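Local structure of pumilio homolog 23 (Arabidopsis thaliana, 5WZJ) at residues S20-E25 against L48-G53; S82-S87 against E125-S130; K511-D514 against L520-A523. The protein binds RNA sequence-specifically through its pumilio repeats, recognises a segment of 18S rRNA, and probably regulates translation and mRNA stability. All coordinates share one frame; numbering follows the deposited sequence. Where two conformers were deposited one is given.

In the fold
From the N terminus, helix 17-31 turns back through helix 37-49, and contact 1 closes this first loop where residues 20-25 meet residues 48-53 at the start of the Pumilio 1 repeat. Contact 2 opens after it, joining the end of helix 77-87 to helix 121-137 across 37 intervening residues and so tying Pumilio 1 to Pumilio 2. The two are in series but touch, because Phe83 packs against Leu48 and Thr51. Contact 3 is a short closure inside Pumilio 8, between helices 503-514 and 518-530. It lies across the chain's centre, about 66 Å from contact 1 between centres, toward the other end of the superhelix. None of the three nests or crosses.

Contact 1 of 3, residues S20-E25 against L48-G53; sequences SKYFSE and LEETRG
Tyr22 brings CE2 of its ring up to the aliphatic part of Glu50, with CE2 3.5 Å from Glu50 CG. The phenol oxygen stays beside the same methylene, Tyr22 OH lying 3.7 Å from Glu50 CG, and the two side chains cross at about a right angle. The tyrosine gets there because its CG stands anti to the backbone N (chi1 175°), while the glutamate chain bends at chi2 and offers its CB and CG rather than its carboxylate. Phe23 follows with the far end of its ring: Phe23 CZ is 3.9 Å from Thr51 CG2 and 4.0 Å from Glu50 CB, entering the angle between the two residues. Within helix 17-31 the rings also meet each other, Tyr22 CD2 sitting 3.8 Å above the Phe23 ring plane, over its centre. Thr51 OG1 donates to Leu48 O at 2.6 Å, in the carbonyl plane, and Thr51 N reaches the same oxygen; the OG1 bond holds chi1 (67°) and so sets CG2 where Phe23 CZ meets it. Ile58 of helix 55-59 touches both Phe23 and Thr51, and Ile64 and Leu71 of helix 64-74 pack on the phenylalanine. This is helix-to-turn packing, with a type I turn from Glu49 to Arg52 leading into the first repeat of an all-helical pumilio superhelix.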
ATOM      1  N   SER A  20      -7.930   7.790 -41.932  1.00 35.52           N
ATOM      2  CA  SER A  20      -7.845   6.429 -41.403  1.00 36.04           C
ATOM      3  C   SER A  20      -6.703   5.660 -42.042  1.00 34.55           C
ATOM      4  O   SER A  20      -5.883   5.045 -41.348  1.00 35.21           O
ATOM      5  CB  SER A  20      -9.159   5.678 -41.637  1.00 36.97           C
ATOM      6  OG  SER A  20     -10.197   6.200 -40.840  1.00 44.96           O
ATOM      7  N   LYS A  21      -6.647   5.667 -43.378  1.00 33.62           N
ATOM      8  CA  LYS A  21      -5.598   4.921 -44.061  1.00 32.72           C
ATOM      9  C   LYS A  21      -4.223   5.433 -43.657  1.00 28.60           C
ATOM     10  O   LYS A  21      -3.308   4.638 -43.409  1.00 28.70           O
ATOM     11  CB  LYS A  21      -5.788   4.998 -45.582  1.00 37.45           C
ATOM     12  CG  LYS A  21      -4.751   4.200 -46.368  1.00 42.60           C
ATOM     13  CD  LYS A  21      -5.359   3.559 -47.613  1.00 52.69           C
ATOM     14  CE  LYS A  21      -4.349   2.666 -48.333  1.00 48.32           C
ATOM     15  NZ  LYS A  21      -3.769   1.615 -47.426  1.00 43.69           N
ATOM     16  N   TYR A  22      -4.068   6.757 -43.550  1.00 28.36           N
ATOM     17  CA  TYR A  22      -2.764   7.311 -43.197  1.00 28.39           C
ATOM     18  C   TYR A  22      -2.276   6.768 -41.858  1.00 28.59           C
ATOM     19  O   TYR A  22      -1.163   6.237 -41.760  1.00 26.23           O
ATOM     20  CB  TYR A  22      -2.814   8.843 -43.171  1.00 22.14           C
ATOM     21  CG  TYR A  22      -1.500   9.439 -42.688  1.00 29.57           C
ATOM     22  CD1 TYR A  22      -0.373   9.460 -43.510  1.00 27.32           C
ATOM     23  CD2 TYR A  22      -1.380   9.946 -41.402  1.00 26.71           C
ATOM     24  CE1 TYR A  22       0.839   9.989 -43.062  1.00 26.39           C
ATOM     25  CE2 TYR A  22      -0.181  10.474 -40.944  1.00 33.78           C
ATOM     26  CZ  TYR A  22       0.924  10.496 -41.773  1.00 35.53           C
ATOM     27  OH  TYR A  22       2.105  11.030 -41.301  1.00 35.26           O
ATOM     28  N   PHE A  23      -3.107   6.870 -40.812  1.00 22.73           N
ATOM     29  CA  PHE A  23      -2.644   6.444 -39.494  1.00 18.61           C
ATOM     30  C   PHE A  23      -2.527   4.930 -39.386  1.00 21.87           C
ATOM     31  O   PHE A  23      -1.638   4.425 -38.685  1.00 28.82           O
ATOM     32  CB  PHE A  23      -3.559   7.019 -38.412  1.00 23.17           C
ATOM     33  CG  PHE A  23      -3.372   8.489 -38.221  1.00 24.79           C
ATOM     34  CD1 PHE A  23      -2.251   8.968 -37.572  1.00 22.12           C
ATOM     35  CD2 PHE A  23      -4.276   9.397 -38.754  1.00 26.16           C
ATOM     36  CE1 PHE A  23      -2.052  10.324 -37.424  1.00 23.98           C
ATOM     37  CE2 PHE A  23      -4.084  10.752 -38.598  1.00 28.86           C
ATOM     38  CZ  PHE A  23      -2.968  11.215 -37.933  1.00 25.22           C
ATOM     39  N   SER A  24      -3.388   4.185 -40.081  1.00 25.08           N
ATOM     40  CA  SER A  24      -3.267   2.730 -40.062  1.00 29.43           C
ATOM     41  C   SER A  24      -1.989   2.278 -40.757  1.00 30.18           C
ATOM     42  O   SER A  24      -1.343   1.309 -40.329  1.00 26.46           O
ATOM     43  CB  SER A  24      -4.487   2.096 -40.722  1.00 37.49           C
ATOM     44  OG  SER A  24      -4.317   0.693 -40.802  1.00 49.92           O
ATOM     45  N   GLU A  25      -1.604   2.972 -41.829  1.00 26.77           N
ATOM     46  CA  GLU A  25      -0.379   2.603 -42.529  1.00 25.50           C
ATOM     47  C   GLU A  25       0.849   2.927 -41.693  1.00 29.99           C
ATOM     48  O   GLU A  25       1.828   2.173 -41.697  1.00 28.26           O
ATOM     49  CB  GLU A  25      -0.337   3.302 -43.884  1.00 27.51           C
ATOM     50  CG  GLU A  25      -1.133   2.564 -44.951  1.00 26.05           C
ATOM     51  CD  GLU A  25      -0.479   1.228 -45.309  1.00 36.13           C
ATOM     52  OE1 GLU A  25      -0.723   0.214 -44.615  1.00 36.16           O
ATOM     53  OE2 GLU A  25       0.318   1.201 -46.268  1.00 39.92           O
ATOM     54  N   LEU A  48       2.429  13.240 -36.072  1.00 28.89           N
ATOM     55  CA  LEU A  48       1.740  14.149 -35.164  1.00 27.02           C
ATOM     56  C   LEU A  48       1.305  15.424 -35.880  1.00 34.08           C
ATOM     57  O   LEU A  48       0.231  15.967 -35.585  1.00 33.24           O
ATOM     58  CB  LEU A  48       2.629  14.476 -33.964  1.00 28.95           C
ATOM     59  CG  LEU A  48       2.790  13.348 -32.944  1.00 30.84           C
ATOM     60  CD1 LEU A  48       3.748  13.753 -31.823  1.00 31.56           C
ATOM     61  CD2 LEU A  48       1.432  12.947 -32.372  1.00 23.55           C
ATOM     62  N   GLU A  49       2.100  15.897 -36.843  1.00 35.97           N
ATOM     63  CA  GLU A  49       1.712  17.090 -37.588  1.00 35.12           C
ATOM     64  C   GLU A  49       0.391  16.890 -38.312  1.00 32.12           C
ATOM     65  O   GLU A  49      -0.373  17.844 -38.483  1.00 30.46           O
ATOM     66  CB  GLU A  49       2.806  17.482 -38.582  1.00 40.93           C
ATOM     67  CG  GLU A  49       4.027  18.120 -37.937  1.00 54.02           C
ATOM     68  CD  GLU A  49       5.110  18.481 -38.945  1.00 65.98           C
ATOM     69  OE1 GLU A  49       4.782  18.715 -40.131  1.00 67.95           O
ATOM     70  OE2 GLU A  49       6.295  18.527 -38.547  1.00 73.04           O
ATOM     71  N   GLU A  50       0.089  15.658 -38.721  1.00 31.83           N
ATOM     72  CA  GLU A  50      -1.170  15.397 -39.405  1.00 32.76           C
ATOM     73  C   GLU A  50      -2.377  15.464 -38.478  1.00 31.32           C
ATOM     74  O   GLU A  50      -3.506  15.335 -38.961  1.00 30.09           O
ATOM     75  CB  GLU A  50      -1.115  14.032 -40.098  1.00 33.64           C
ATOM     76  CG  GLU A  50      -0.057  13.971 -41.170  1.00 40.17           C
ATOM     77  CD  GLU A  50      -0.242  15.059 -42.219  1.00 44.22           C
ATOM     78  OE1 GLU A  50      -1.394  15.251 -42.681  1.00 43.56           O
ATOM     79  OE2 GLU A  50       0.762  15.727 -42.566  1.00 44.18           O
ATOM     80  N   THR A  51      -2.183  15.647 -37.173  1.00 29.48           N
ATOM     81  CA  THR A  51      -3.314  15.848 -36.280  1.00 27.06           C
ATOM     82  C   THR A  51      -3.671  17.317 -36.089  1.00 26.12           C
ATOM     83  O   THR A  51      -4.669  17.607 -35.421  1.00 24.92           O
ATOM     84  CB  THR A  51      -3.041  15.221 -34.900  1.00 23.49           C
ATOM     85  OG1 THR A  51      -1.987  15.935 -34.241  1.00 23.18           O
ATOM     86  CG2 THR A  51      -2.650  13.753 -35.036  1.00 24.09           C
ATOM     87  N   ARG A  52      -2.897  18.250 -36.643  1.00 27.04           N
ATOM     88  CA  ARG A  52      -3.130  19.664 -36.354  1.00 29.13           C
ATOM     89  C   ARG A  52      -4.520  20.087 -36.828  1.00 26.03           C
ATOM     90  O   ARG A  52      -4.962  19.717 -37.919  1.00 27.24           O
ATOM     91  CB  ARG A  52      -2.044  20.527 -37.006  1.00 30.09           C
ATOM     92  N   GLY A  53      -5.235  20.825 -35.975  1.00 29.71           N
ATOM     93  CA  GLY A  53      -6.589  21.242 -36.280  1.00 29.97           C
ATOM     94  C   GLY A  53      -7.659  20.187 -36.088  1.00 33.29           C
ATOM     95  O   GLY A  53      -8.840  20.476 -36.321  1.00 32.62           O
TER

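Contact 2 of 3, residues S82-S87 against E125-S130; sequences SFIRNS and EEALHS
Segments 82-87 and 125-130, of helices 77-87 and 121-137, run nearly parallel, 21° apart with their axes 9.0 Å apart at closest approach, and come nearest at Ile84 and Ala127, whose CA atoms are 6.3 Å apart. They join the end of Pumilio 1 to the helix that begins in Pumilio 2, side by side in the right-handed superhelix. Ile84 is the side chain that bridges them. Its CG2 branch, anti to the backbone N, faces the second helix and lies 4.0 Å from Ala127 CB; the CD1 end of the other branch reaches the same methyl more loosely. Beyond the alanine side chain, Ile84 CG2 also rests 3.7 Å from Ala127 O and 3.8 Å from Ser130 OG. Ser130 turns its hydroxyl back on its own helix, with chi1 at 62°, and OG donates to Ala127 O at 2.8 Å, tilted 26° from the carbonyl plane. At the outer margin Arg85 and Glu126 approach without pairing, Arg85 NH1 being 4.8 Å from Glu126 OE1; the opposite charges may attract weakly. The small Ala127 and Ser130 side chains are consistent with the close CA approach. Since the serine hydroxyl is engaged by a carbonyl of its own helix, the polar group can border the isoleucine methyl without needing a partner across the interface, and the joint itself rests on van der Waals packing.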
ATOM      1  N   SER A  82       4.872  20.379 -29.050  0.53 26.79           N
ATOM      2  CA  SER A  82       4.053  21.033 -30.063  0.53 26.43           C
ATOM      3  C   SER A  82       2.655  20.425 -30.114  0.53 27.51           C
ATOM      4  O   SER A  82       1.663  21.147 -30.271  0.53 27.43           O
ATOM      5  CB  SER A  82       4.739  20.938 -31.427  0.53 27.83           C
ATOM      6  OG  SER A  82       6.034  21.510 -31.381  0.53 29.24           O
ATOM      7  N   PHE A  83       2.553  19.100 -29.974  1.00 26.59           N
ATOM      8  CA  PHE A  83       1.236  18.470 -29.951  1.00 22.08           C
ATOM      9  C   PHE A  83       0.437  18.943 -28.745  1.00 24.27           C
ATOM     10  O   PHE A  83      -0.745  19.281 -28.859  1.00 23.20           O
ATOM     11  CB  PHE A  83       1.345  16.946 -29.927  1.00 18.25           C
ATOM     12  CG  PHE A  83       0.019  16.278 -29.700  1.00 20.73           C
ATOM     13  CD1 PHE A  83      -0.831  16.040 -30.765  1.00 21.55           C
ATOM     14  CD2 PHE A  83      -0.410  15.956 -28.414  1.00 25.73           C
ATOM     15  CE1 PHE A  83      -2.063  15.463 -30.565  1.00 21.78           C
ATOM     16  CE2 PHE A  83      -1.646  15.378 -28.212  1.00 24.07           C
ATOM     17  CZ  PHE A  83      -2.469  15.127 -29.289  1.00 17.38           C
ATOM     18  N   ILE A  84       1.072  18.953 -27.575  1.00 23.46           N
ATOM     19  CA  ILE A  84       0.407  19.403 -26.358  1.00 19.41           C
ATOM     20  C   ILE A  84      -0.036  20.853 -26.490  1.00 25.17           C
ATOM     21  O   ILE A  84      -1.165  21.211 -26.125  1.00 24.28           O
ATOM     22  CB  ILE A  84       1.342  19.206 -25.153  1.00 25.73           C
ATOM     23  CG1 ILE A  84       1.559  17.709 -24.899  1.00 15.75           C
ATOM     24  CG2 ILE A  84       0.802  19.951 -23.939  1.00 29.26           C
ATOM     25  CD1 ILE A  84       2.577  17.400 -23.779  1.00 19.99           C
ATOM     26  N   ARG A  85       0.843  21.711 -27.022  1.00 25.19           N
ATOM     27  CA  ARG A  85       0.499  23.116 -27.190  1.00 27.88           C
ATOM     28  C   ARG A  85      -0.666  23.285 -28.151  1.00 26.49           C
ATOM     29  O   ARG A  85      -1.590  24.067 -27.888  1.00 27.50           O
ATOM     30  CB  ARG A  85       1.719  23.904 -27.681  1.00 38.97           C
ATOM     31  CG  ARG A  85       1.400  25.341 -28.103  1.00 48.73           C
ATOM     32  CD  ARG A  85       2.657  26.178 -28.361  1.00 51.86           C
ATOM     33  NE  ARG A  85       3.422  25.704 -29.513  1.00 57.51           N
ATOM     34  CZ  ARG A  85       4.528  24.964 -29.431  1.00 58.39           C
ATOM     35  NH1 ARG A  85       5.017  24.609 -28.244  1.00 52.85           N
ATOM     36  NH2 ARG A  85       5.151  24.584 -30.541  1.00 61.56           N
ATOM     37  N   ASN A  86      -0.649  22.551 -29.271  1.00 20.66           N
ATOM     38  CA  ASN A  86      -1.710  22.688 -30.266  1.00 23.69           C
ATOM     39  C   ASN A  86      -3.021  22.063 -29.808  1.00 25.50           C
ATOM     40  O   ASN A  86      -4.080  22.429 -30.320  1.00 25.92           O
ATOM     41  CB  ASN A  86      -1.287  22.055 -31.598  1.00 27.68           C
ATOM     42  CG  ASN A  86      -0.222  22.880 -32.332  1.00 40.65           C
ATOM     43  OD1 ASN A  86       0.848  22.376 -32.691  1.00 37.84           O
ATOM     44  ND2 ASN A  86      -0.521  24.151 -32.560  1.00 38.77           N
ATOM     45  N   SER A  87      -2.984  21.116 -28.880  1.00 24.78           N
ATOM     46  CA  SER A  87      -4.213  20.475 -28.432  1.00 29.66           C
ATOM     47  C   SER A  87      -4.726  21.033 -27.105  1.00 27.62           C
ATOM     48  O   SER A  87      -5.737  20.538 -26.594  1.00 22.40           O
ATOM     49  CB  SER A  87      -3.999  18.964 -28.315  1.00 24.41           C
ATOM     50  OG  SER A  87      -3.132  18.681 -27.233  1.00 27.18           O
ATOM     51  N   GLU A 125       8.006  22.461 -18.589  1.00 18.75           N
ATOM     52  CA  GLU A 125       7.195  23.365 -17.781  1.00 21.21           C
ATOM     53  C   GLU A 125       6.202  24.136 -18.637  1.00 17.73           C
ATOM     54  O   GLU A 125       5.058  24.344 -18.230  1.00 16.75           O
ATOM     55  CB  GLU A 125       8.090  24.335 -17.004  1.00 23.54           C
ATOM     56  CG  GLU A 125       7.322  25.302 -16.121  1.00 30.08           C
ATOM     57  CD  GLU A 125       8.212  26.389 -15.562  1.00 39.63           C
ATOM     58  OE1 GLU A 125       8.872  27.088 -16.360  1.00 41.62           O
ATOM     59  OE2 GLU A 125       8.270  26.526 -14.325  1.00 42.74           O
ATOM     60  N   GLU A 126       6.619  24.571 -19.826  1.00 17.39           N
ATOM     61  CA  GLU A 126       5.705  25.298 -20.701  1.00 19.25           C
ATOM     62  C   GLU A 126       4.563  24.398 -21.183  1.00 25.14           C
ATOM     63  O   GLU A 126       3.412  24.843 -21.274  1.00 19.63           O
ATOM     64  CB  GLU A 126       6.485  25.877 -21.884  1.00 24.41           C
ATOM     65  CG  GLU A 126       5.647  26.546 -22.958  1.00 27.35           C
ATOM     66  CD  GLU A 126       6.506  27.070 -24.129  1.00 46.13           C
ATOM     67  OE1 GLU A 126       7.454  26.364 -24.557  1.00 45.16           O
ATOM     68  OE2 GLU A 126       6.233  28.191 -24.613  1.00 51.96           O
ATOM     69  N   ALA A 127       4.859  23.131 -21.514  1.00 18.27           N
ATOM     70  CA  ALA A 127       3.793  22.210 -21.913  1.00 15.87           C
ATOM     71  C   ALA A 127       2.819  21.975 -20.763  1.00 15.95           C
ATOM     72  O   ALA A 127       1.598  21.991 -20.958  1.00 21.61           O
ATOM     73  CB  ALA A 127       4.386  20.884 -22.394  1.00 14.15           C
ATOM     74  N   LEU A 128       3.342  21.774 -19.550  1.00 20.49           N
ATOM     75  CA  LEU A 128       2.469  21.635 -18.389  1.00 19.67           C
ATOM     76  C   LEU A 128       1.635  22.894 -18.169  1.00 22.63           C
ATOM     77  O   LEU A 128       0.443  22.810 -17.850  1.00 22.41           O
ATOM     78  CB  LEU A 128       3.292  21.311 -17.147  1.00 14.35           C
ATOM     79  CG  LEU A 128       4.013  19.967 -17.208  1.00 20.64           C
ATOM     80  CD1 LEU A 128       4.971  19.846 -16.052  1.00 19.37           C
ATOM     81  CD2 LEU A 128       3.006  18.816 -17.178  1.00 18.40           C
ATOM     82  N   HIS A 129       2.231  24.074 -18.353  1.00 21.32           N
ATOM     83  CA  HIS A 129       1.464  25.297 -18.137  1.00 21.53           C
ATOM     84  C   HIS A 129       0.262  25.373 -19.072  1.00 21.23           C
ATOM     85  O   HIS A 129      -0.852  25.702 -18.643  1.00 17.10           O
ATOM     86  CB  HIS A 129       2.344  26.535 -18.307  1.00 29.22           C
ATOM     87  CG  HIS A 129       1.607  27.818 -18.065  1.00 39.26           C
ATOM     88  ND1 HIS A 129       1.239  28.238 -16.804  1.00 38.55           N
ATOM     89  CD2 HIS A 129       1.129  28.748 -18.926  1.00 46.91           C
ATOM     90  CE1 HIS A 129       0.596  29.388 -16.894  1.00 38.98           C
ATOM     91  NE2 HIS A 129       0.509  29.717 -18.171  1.00 51.76           N
ATOM     92  N   SER A 130       0.456  25.063 -20.359  1.00 16.79           N
ATOM     93  CA  SER A 130      -0.665  25.165 -21.289  1.00 19.96           C
ATOM     94  C   SER A 130      -1.795  24.217 -20.885  1.00 22.43           C
ATOM     95  O   SER A 130      -2.976  24.573 -20.978  1.00 20.64           O
ATOM     96  CB  SER A 130      -0.193  24.896 -22.724  1.00 23.52           C
ATOM     97  OG  SER A 130       0.318  23.585 -22.850  1.00 37.89           O
TER

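Contact 3 of 3, residues K511-D514 against L520-A523; sequences KCFD and LREA
Arg521, one residue past Leu520, packs on Phe513 where two consecutive helices of the Pumilio 8 repeat, 503-514 and 518-530, meet. It lays its aliphatic chain across one face of the ring: Arg521 CG sits 3.8 Å from the Phe513 centroid and 10° off the ring normal, a CH-pi contact. The chain is extended from CG to NE and crosses the phenylalanine at about a right angle, the guanidinium plane turned only 24° from the ring. Arg521 NE divides its N-H weakly between Phe513 O and Cys516 O, while NH2 gives the better-aligned bond to Asp514 O, together reaching the C-terminal carbonyls of helix 503-514. Its NH1 is bonded to Gln564, and Trp560 touches both Arg521 and Phe513. Shortening Arg521 to an alanine is likely to uncover one face of Phe513 and to leave Phe513 O, Asp514 O and Gln564 without its donors. Further along, Glu522 touches Lys561 and Ala523 touches Arg493. On the first helix Asp514 salt-bridges Lys547, and Lys511 NZ bonds a guanine O6 of the bound RNA. The NH2 bond is 3.3 Å long, Arg521 NH2 standing above the carbonyl plane of Asp514 O.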
ATOM      1  N   LYS A 511      15.910 -18.910   8.872  1.00 21.56           N
ATOM      2  CA  LYS A 511      15.910 -18.209  10.147  1.00 24.85           C
ATOM      3  C   LYS A 511      15.964 -19.182  11.317  1.00 23.63           C
ATOM      4  O   LYS A 511      16.546 -18.857  12.357  1.00 23.07           O
ATOM      5  CB  LYS A 511      14.698 -17.276  10.213  1.00 29.35           C
ATOM      6  CG  LYS A 511      14.727 -16.294   9.038  1.00 34.00           C
ATOM      7  CD  LYS A 511      13.728 -15.172   9.135  1.00 44.90           C
ATOM      8  CE  LYS A 511      13.811 -14.278   7.891  1.00 49.33           C
ATOM      9  NZ  LYS A 511      12.785 -13.198   7.890  1.00 47.60           N
ATOM     10  N   CYS A 512      15.398 -20.378  11.160  1.00 19.45           N
ATOM     11  CA  CYS A 512      15.650 -21.436  12.134  1.00 16.18           C
ATOM     12  C   CYS A 512      17.128 -21.781  12.180  1.00 22.01           C
ATOM     13  O   CYS A 512      17.733 -21.839  13.259  1.00 19.74           O
ATOM     14  CB  CYS A 512      14.836 -22.685  11.799  1.00 17.17           C
ATOM     15  SG  CYS A 512      13.067 -22.532  12.116  1.00 23.65           S
ATOM     16  N   PHE A 513      17.721 -22.023  11.007  1.00 21.31           N
ATOM     17  CA  PHE A 513      19.138 -22.372  10.941  1.00 22.80           C
ATOM     18  C   PHE A 513      19.988 -21.331  11.656  1.00 27.65           C
ATOM     19  O   PHE A 513      20.853 -21.669  12.477  1.00 25.35           O
ATOM     20  CB  PHE A 513      19.561 -22.522   9.474  1.00 19.43           C
ATOM     21  CG  PHE A 513      20.949 -23.071   9.290  1.00 20.35           C
ATOM     22  CD1 PHE A 513      22.048 -22.221   9.275  1.00 25.25           C
ATOM     23  CD2 PHE A 513      21.154 -24.433   9.125  1.00 18.63           C
ATOM     24  CE1 PHE A 513      23.331 -22.721   9.096  1.00 24.55           C
ATOM     25  CE2 PHE A 513      22.432 -24.940   8.942  1.00 21.25           C
ATOM     26  CZ  PHE A 513      23.523 -24.081   8.928  1.00 23.12           C
ATOM     27  N   ASP A 514      19.727 -20.051  11.383  1.00 24.11           N
ATOM     28  CA  ASP A 514      20.514 -18.986  11.997  1.00 28.23           C
ATOM     29  C   ASP A 514      20.382 -18.970  13.515  1.00 33.09           C
ATOM     30  O   ASP A 514      21.334 -18.609  14.214  1.00 30.67           O
ATOM     31  CB  ASP A 514      20.101 -17.629  11.422  1.00 29.60           C
ATOM     32  CG  ASP A 514      20.697 -17.378  10.042  1.00 37.43           C
ATOM     33  OD1 ASP A 514      21.605 -18.137   9.629  1.00 36.87           O
ATOM     34  OD2 ASP A 514      20.266 -16.419   9.376  1.00 38.67           O
ATOM     35  N   LEU A 520      21.514 -28.657  15.897  1.00 22.18           N
ATOM     36  CA  LEU A 520      20.314 -28.492  15.090  1.00 23.14           C
ATOM     37  C   LEU A 520      20.636 -27.971  13.691  1.00 21.25           C
ATOM     38  O   LEU A 520      19.910 -28.289  12.743  1.00 24.06           O
ATOM     39  CB  LEU A 520      19.324 -27.581  15.814  1.00 23.61           C
ATOM     40  CG  LEU A 520      18.701 -28.277  17.039  1.00 33.85           C
ATOM     41  CD1 LEU A 520      18.086 -27.265  18.009  1.00 25.75           C
ATOM     42  CD2 LEU A 520      17.678 -29.340  16.624  1.00 30.13           C
ATOM     43  N   ARG A 521      21.712 -27.196  13.535  1.00 22.57           N
ATOM     44  CA  ARG A 521      22.149 -26.820  12.190  1.00 27.36           C
ATOM     45  C   ARG A 521      22.474 -28.047  11.357  1.00 26.03           C
ATOM     46  O   ARG A 521      22.108 -28.124  10.178  1.00 21.71           O
ATOM     47  CB  ARG A 521      23.363 -25.901  12.259  1.00 23.00           C
ATOM     48  CG  ARG A 521      23.005 -24.506  12.687  1.00 24.74           C
ATOM     49  CD  ARG A 521      24.187 -23.570  12.566  1.00 29.04           C
ATOM     50  NE  ARG A 521      23.839 -22.254  13.070  1.00 28.77           N
ATOM     51  CZ  ARG A 521      24.579 -21.165  12.901  1.00 34.53           C
ATOM     52  NH1 ARG A 521      25.722 -21.234  12.232  1.00 39.67           N
ATOM     53  NH2 ARG A 521      24.168 -20.009  13.400  1.00 29.49           N
ATOM     54  N   GLU A 522      23.151 -29.023  11.961  1.00 21.57           N
ATOM     55  CA  GLU A 522      23.456 -30.257  11.258  1.00 24.67           C
ATOM     56  C   GLU A 522      22.191 -31.029  10.911  1.00 27.64           C
ATOM     57  O   GLU A 522      22.074 -31.575   9.807  1.00 23.83           O
ATOM     58  CB  GLU A 522      24.396 -31.114  12.101  1.00 30.25           C
ATOM     59  CG  GLU A 522      24.832 -32.356  11.384  1.00 36.92           C
ATOM     60  CD  GLU A 522      26.014 -33.035  12.037  1.00 38.50           C
ATOM     61  OE1 GLU A 522      26.455 -32.585  13.121  1.00 38.48           O
ATOM     62  OE2 GLU A 522      26.497 -34.023  11.446  1.00 38.79           O
ATOM     63  N   ALA A 523      21.228 -31.089  11.836  1.00 26.08           N
ATOM     64  CA  ALA A 523      19.971 -31.772  11.541  1.00 26.21           C
ATOM     65  C   ALA A 523      19.238 -31.110  10.375  1.00 25.01           C
ATOM     66  O   ALA A 523      18.750 -31.797   9.472  1.00 27.81           O
ATOM     67  CB  ALA A 523      19.083 -31.809  12.788  1.00 26.64           C
TER